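Local structure of hypothetical protein, IPT/TIG domain protein (Bacteroides ovatus, 4HW6) at residues R333-N338 against D361-T366; R386-V391 against L400-T405. The protein is of unknown function but, as a two-domain protein pairing an IPT/TIG domain with a six-bladed beta-propeller, probably serves in binding carbohydrate nutrients. One frame throughout, in Å; residues are numbered along the deposited sequence.

Contact 1: residues R333-N338 against D361-T366; sequences RLWGPN and DRDSHT
The CB of Asp363 sits over the indole of Trp335, 3.5 Å from the centroid of the five-membered ring and 14° off its normal, a CH-pi contact made over the face. Ring and carboxylate planes stand 62° apart, and the two side chains cross at about a right angle. With chi1 at -159°, Trp335 CG points opposite the backbone N, beside the carbonyl carbon, and the indole lies across the turn 361-366, where the O of Asp363 also covers it near the rim. Asp361 brings its carboxylate to the main chain of 333-338: Trp335 N gives a hydrogen bond to Asp361 OD1 at 3.1 Å, on the syn side, and a weak one to OD2. Ser364 OG binds Asp361 OD2 from the anti side at 2.7 Å, and Arg368 adds a salt bridge to the same oxygen. In this propeller blade the start of strand 337-344 pairs antiparallel with the end of strand 355-361, Pro337 and Asp361 forming a non-hydrogen-bonded pair; beyond it His365 and Thr366 both face Asp361 in a G1 beta bulge. Gly336 O is gripped from opposite faces of its carbonyl plane, by Arg362 N and Asn338 ND2, each at 2.9 Å. Asn338 ND2 also lies 3.6 Å from Arg362 CB.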
# COMPACT_ATOMS: atom_id res chain seq x y z
N ARG A 333 2.01 20.53 9.39
CA ARG A 333 1.77 21.10 8.08
C ARG A 333 1.87 20.02 7.04
O ARG A 333 2.77 19.15 7.12
CB ARG A 333 2.74 22.22 7.77
CG ARG A 333 2.69 23.38 8.75
CD ARG A 333 1.39 24.16 8.59
NE ARG A 333 1.31 25.30 9.49
CZ ARG A 333 0.77 25.28 10.71
NH1 ARG A 333 0.26 24.16 11.23
NH2 ARG A 333 0.78 26.42 11.43
N LEU A 334 0.94 20.07 6.08
CA LEU A 334 0.89 19.18 4.94
C LEU A 334 1.14 19.99 3.69
O LEU A 334 1.06 21.22 3.72
CB LEU A 334 -0.48 18.50 4.84
CG LEU A 334 -1.02 17.81 6.09
CD1 LEU A 334 -2.30 17.05 5.76
CD2 LEU A 334 -0.04 16.91 6.79
N TRP A 335 1.45 19.29 2.60
CA TRP A 335 1.70 19.95 1.34
C TRP A 335 1.19 19.09 0.18
O TRP A 335 1.86 18.17 -0.30
CB TRP A 335 3.18 20.32 1.17
CG TRP A 335 3.40 21.42 0.14
CD1 TRP A 335 2.48 21.96 -0.69
CD2 TRP A 335 4.64 22.06 -0.18
NE1 TRP A 335 3.04 22.94 -1.48
CE2 TRP A 335 4.38 23.00 -1.20
CE3 TRP A 335 5.95 21.90 0.28
CZ2 TRP A 335 5.38 23.79 -1.76
CZ3 TRP A 335 6.94 22.70 -0.27
CH2 TRP A 335 6.64 23.63 -1.28
N GLY A 336 -0.02 19.40 -0.25
CA GLY A 336 -0.69 18.64 -1.30
C GLY A 336 -1.03 17.22 -0.96
O GLY A 336 -0.72 16.31 -1.74
N PRO A 337 -1.71 17.00 0.18
CA PRO A 337 -2.11 15.64 0.51
C PRO A 337 -3.08 15.15 -0.54
O PRO A 337 -4.03 15.85 -0.89
CB PRO A 337 -2.80 15.80 1.86
CG PRO A 337 -3.32 17.21 1.87
CD PRO A 337 -2.24 17.98 1.13
N ASN A 338 -2.83 13.97 -1.09
CA ASN A 338 -3.61 13.44 -2.17
C ASN A 338 -4.38 12.20 -1.73
O ASN A 338 -5.33 12.37 -0.94
CB ASN A 338 -2.79 13.29 -3.46
CG ASN A 338 -2.95 14.51 -4.37
OD1 ASN A 338 -3.75 14.47 -5.30
ND2 ASN A 338 -2.27 15.62 -4.04
N ASP A 361 1.69 12.79 0.34
CA ASP A 361 1.76 14.24 0.49
C ASP A 361 2.55 14.65 -0.74
O ASP A 361 3.77 14.64 -0.74
CB ASP A 361 2.45 14.57 1.82
CG ASP A 361 2.04 15.93 2.41
OD1 ASP A 361 0.84 16.31 2.34
OD2 ASP A 361 2.92 16.60 2.99
N ARG A 362 1.82 14.97 -1.81
CA ARG A 362 2.40 15.09 -3.12
C ARG A 362 3.50 16.12 -3.22
O ARG A 362 4.57 15.86 -3.83
CB ARG A 362 1.28 15.38 -4.13
CG ARG A 362 1.74 15.54 -5.57
CD ARG A 362 0.55 15.82 -6.46
NE ARG A 362 0.95 16.31 -7.79
CZ ARG A 362 0.86 15.65 -8.95
NH1 ARG A 362 0.43 14.39 -9.04
NH2 ARG A 362 1.22 16.27 -10.07
N ASP A 363 3.30 17.26 -2.60
CA ASP A 363 4.23 18.37 -2.78
C ASP A 363 5.34 18.49 -1.74
O ASP A 363 6.28 19.24 -1.95
CB ASP A 363 3.46 19.68 -2.97
CG ASP A 363 2.57 19.64 -4.20
OD1 ASP A 363 3.04 19.26 -5.28
OD2 ASP A 363 1.37 19.92 -4.10
N SER A 364 5.27 17.68 -0.67
CA SER A 364 6.43 17.44 0.18
C SER A 364 7.20 16.19 -0.25
O SER A 364 8.27 15.91 0.29
CB SER A 364 6.05 17.33 1.65
OG SER A 364 5.34 16.14 1.89
N HIS A 365 6.64 15.46 -1.22
CA HIS A 365 7.23 14.25 -1.82
C HIS A 365 7.41 13.12 -0.81
O HIS A 365 8.42 12.39 -0.82
CB HIS A 365 8.53 14.58 -2.54
CG HIS A 365 8.40 15.74 -3.48
ND1 HIS A 365 7.90 15.60 -4.77
CD2 HIS A 365 8.72 17.05 -3.34
CE1 HIS A 365 7.91 16.78 -5.36
NE2 HIS A 365 8.36 17.68 -4.51
N THR A 366 6.39 12.94 0.04
CA THR A 366 6.44 11.94 1.08
C THR A 366 5.18 11.08 1.15
O THR A 366 4.10 11.45 0.65
CB THR A 366 6.66 12.59 2.47
OG1 THR A 366 5.63 13.56 2.71
CG2 THR A 366 8.02 13.28 2.54

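Contact 2: residues R386-V391 against L400-T405; sequences REWGYV and LFNHPT
Leu400 spreads its two methyls over the loop 386-391 and is the side chain most covered in this pairing. Leu400 CD1 runs alongside Val391, meeting Val391 CG2 at 3.8 Å, and also touches Arg386 CB; Leu400 CD2 turns to the backbone and lies 3.6 Å from Glu387 O. Val391 and Leu400 point the same way, whereas Arg386 crosses the leucine at about a right angle, bending at chi3 (65°) so that its guanidinium has CD1 at an edge, near its plane. Under these side chains the backbones form a single antiparallel bridge, a hydrogen-bonded pair: Leu400 N reaches Val391 O at 2.9 Å, in the carbonyl plane and on a lone pair, while the return bond from Val391 N is weak. The bridge draws the loop that follows strand 375-380 onto the approach to strand 404-410, an outermost strand in the sheet where strand 109-115, from the start of the propeller, pairs with the last strand, 425-431, the closure by which propellers join their first and last strands. Farther along, Gly389 N binds Phe401 O at 2.9 Å from above the carbonyl plane, and Trp388 CA offers Phe401 O a CA-H...O contact at 3.2 Å. A water bridges Glu387 O, to which it donates, and Phe401 N, from which it accepts. Trp388 takes the rarer chi1 of 56°, with CG between the backbone N and the carbonyl carbon, which sets the indole beside Asn402; the two side chains point the same way, ring and amide planes 34° apart, and Asn402 ND2 comes obliquely to within 3.4 Å of Trp388 CE3. Tyr390 starts away from 400-405; its hydroxyl is hydrogen-bonded to Thr113 and its ring makes a cation-pi contact with Arg425.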
# COMPACT_ATOMS: atom_id res chain seq x y z
N ARG A 386 17.55 15.64 0.44
CA ARG A 386 16.91 16.24 -0.73
C ARG A 386 15.38 16.16 -0.56
O ARG A 386 14.88 15.55 0.38
CB ARG A 386 17.38 15.53 -1.99
CG ARG A 386 18.89 15.63 -2.14
CD ARG A 386 19.44 14.82 -3.29
NE ARG A 386 18.95 15.35 -4.55
CZ ARG A 386 19.48 16.38 -5.22
NH1 ARG A 386 20.56 17.02 -4.75
NH2 ARG A 386 18.91 16.79 -6.35
N GLU A 387 14.65 16.78 -1.46
CA GLU A 387 13.19 16.85 -1.33
C GLU A 387 12.56 15.86 -2.27
O GLU A 387 11.81 14.97 -1.85
CB GLU A 387 12.69 18.26 -1.64
CG GLU A 387 13.19 19.29 -0.64
CD GLU A 387 13.05 20.72 -1.17
OE1 GLU A 387 11.91 21.18 -1.33
OE2 GLU A 387 14.09 21.35 -1.45
N TRP A 388 12.86 16.02 -3.55
CA TRP A 388 12.30 15.15 -4.60
C TRP A 388 13.41 14.50 -5.41
O TRP A 388 14.55 14.98 -5.47
CB TRP A 388 11.35 15.92 -5.55
CG TRP A 388 11.97 17.14 -6.23
CD1 TRP A 388 12.01 18.43 -5.75
CD2 TRP A 388 12.61 17.17 -7.50
NE1 TRP A 388 12.66 19.23 -6.63
CE2 TRP A 388 13.03 18.50 -7.72
CE3 TRP A 388 12.90 16.21 -8.46
CZ2 TRP A 388 13.71 18.88 -8.87
CZ3 TRP A 388 13.57 16.59 -9.60
CH2 TRP A 388 13.97 17.92 -9.79
N GLY A 389 13.03 13.41 -6.07
CA GLY A 389 13.94 12.69 -6.94
C GLY A 389 13.42 11.30 -7.17
O GLY A 389 12.24 11.02 -6.96
N TYR A 390 14.32 10.42 -7.56
CA TYR A 390 14.02 9.00 -7.81
C TYR A 390 15.16 8.13 -7.30
O TYR A 390 16.16 7.89 -8.01
CB TYR A 390 13.77 8.74 -9.29
CG TYR A 390 13.62 7.27 -9.60
CD1 TYR A 390 12.64 6.51 -9.00
CD2 TYR A 390 14.51 6.63 -10.49
CE1 TYR A 390 12.52 5.15 -9.27
CE2 TYR A 390 14.39 5.28 -10.78
CZ TYR A 390 13.39 4.54 -10.17
OH TYR A 390 13.30 3.19 -10.47
N VAL A 391 15.01 7.71 -6.04
CA VAL A 391 16.02 6.87 -5.38
C VAL A 391 15.28 5.86 -4.55
O VAL A 391 14.40 6.22 -3.75
CB VAL A 391 16.98 7.68 -4.45
CG1 VAL A 391 17.99 6.75 -3.76
CG2 VAL A 391 17.68 8.78 -5.23
N LEU A 400 13.67 8.68 -2.34
CA LEU A 400 13.13 9.91 -2.92
C LEU A 400 12.01 9.57 -3.90
O LEU A 400 12.12 8.62 -4.70
CB LEU A 400 14.21 10.71 -3.65
CG LEU A 400 15.20 11.42 -2.74
CD1 LEU A 400 16.44 11.89 -3.51
CD2 LEU A 400 14.53 12.59 -1.98
N PHE A 401 10.96 10.37 -3.81
CA PHE A 401 9.83 10.31 -4.71
C PHE A 401 9.74 11.64 -5.44
O PHE A 401 10.39 12.61 -5.08
CB PHE A 401 8.52 10.18 -3.94
CG PHE A 401 8.40 8.92 -3.09
CD1 PHE A 401 8.07 7.71 -3.67
CD2 PHE A 401 8.58 8.98 -1.72
CE1 PHE A 401 7.93 6.56 -2.89
CE2 PHE A 401 8.45 7.84 -0.94
CZ PHE A 401 8.12 6.63 -1.54
N ASN A 402 8.85 11.69 -6.41
CA ASN A 402 8.59 12.96 -7.14
C ASN A 402 7.11 13.01 -7.45
O ASN A 402 6.64 12.40 -8.42
CB ASN A 402 9.43 13.05 -8.43
CG ASN A 402 9.40 14.43 -9.04
OD1 ASN A 402 8.61 15.30 -8.62
ND2 ASN A 402 10.30 14.67 -10.02
N HIS A 403 6.40 13.73 -6.59
CA HIS A 403 4.94 13.84 -6.63
C HIS A 403 4.24 12.50 -6.41
O HIS A 403 3.42 12.03 -7.22
CB HIS A 403 4.49 14.55 -7.91
CG HIS A 403 4.87 15.98 -7.93
ND1 HIS A 403 5.24 16.63 -9.09
CD2 HIS A 403 4.93 16.91 -6.94
CE1 HIS A 403 5.53 17.90 -8.80
NE2 HIS A 403 5.33 18.09 -7.51
N PRO A 404 4.54 11.86 -5.27
CA PRO A 404 3.77 10.69 -4.93
C PRO A 404 2.32 11.10 -4.70
O PRO A 404 2.08 12.05 -3.97
CB PRO A 404 4.41 10.21 -3.63
CG PRO A 404 5.03 11.40 -3.02
CD PRO A 404 5.38 12.33 -4.15
N THR A 405 1.37 10.38 -5.29
CA THR A 405 -0.00 10.83 -5.34
C THR A 405 -1.04 9.80 -4.91
O THR A 405 -1.92 10.09 -4.12
CB THR A 405 -0.32 11.32 -6.77
OG1 THR A 405 0.61 12.36 -7.11
CG2 THR A 405 -1.73 11.85 -6.90
O HOH W 1 11.03 12.32 -1.58

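How the contacts relate
The two contacts follow one another along the chain, neither nesting nor crossing. Contact 1 closes a loop of 22 residues containing most of the hairpin formed by strands 337-344 and 355-361; after strands 366-370 and 375-380 the chain enters contact 2, whose closure spans eight residues and includes the short strand 393-394. Their centres lie about 11 Å apart, on the same side of the chain's centre, and they touch directly. Arg362 NH1 lies 2.8 Å from Thr405 OG1, a probable hydrogen bond, and His365 ND1 lies 3.0 Å from His403 N, another. The turn 361-366 of one blade thereby meets the start of strand 404-410 and the residue before it in the next sheet, joining neighbouring blades.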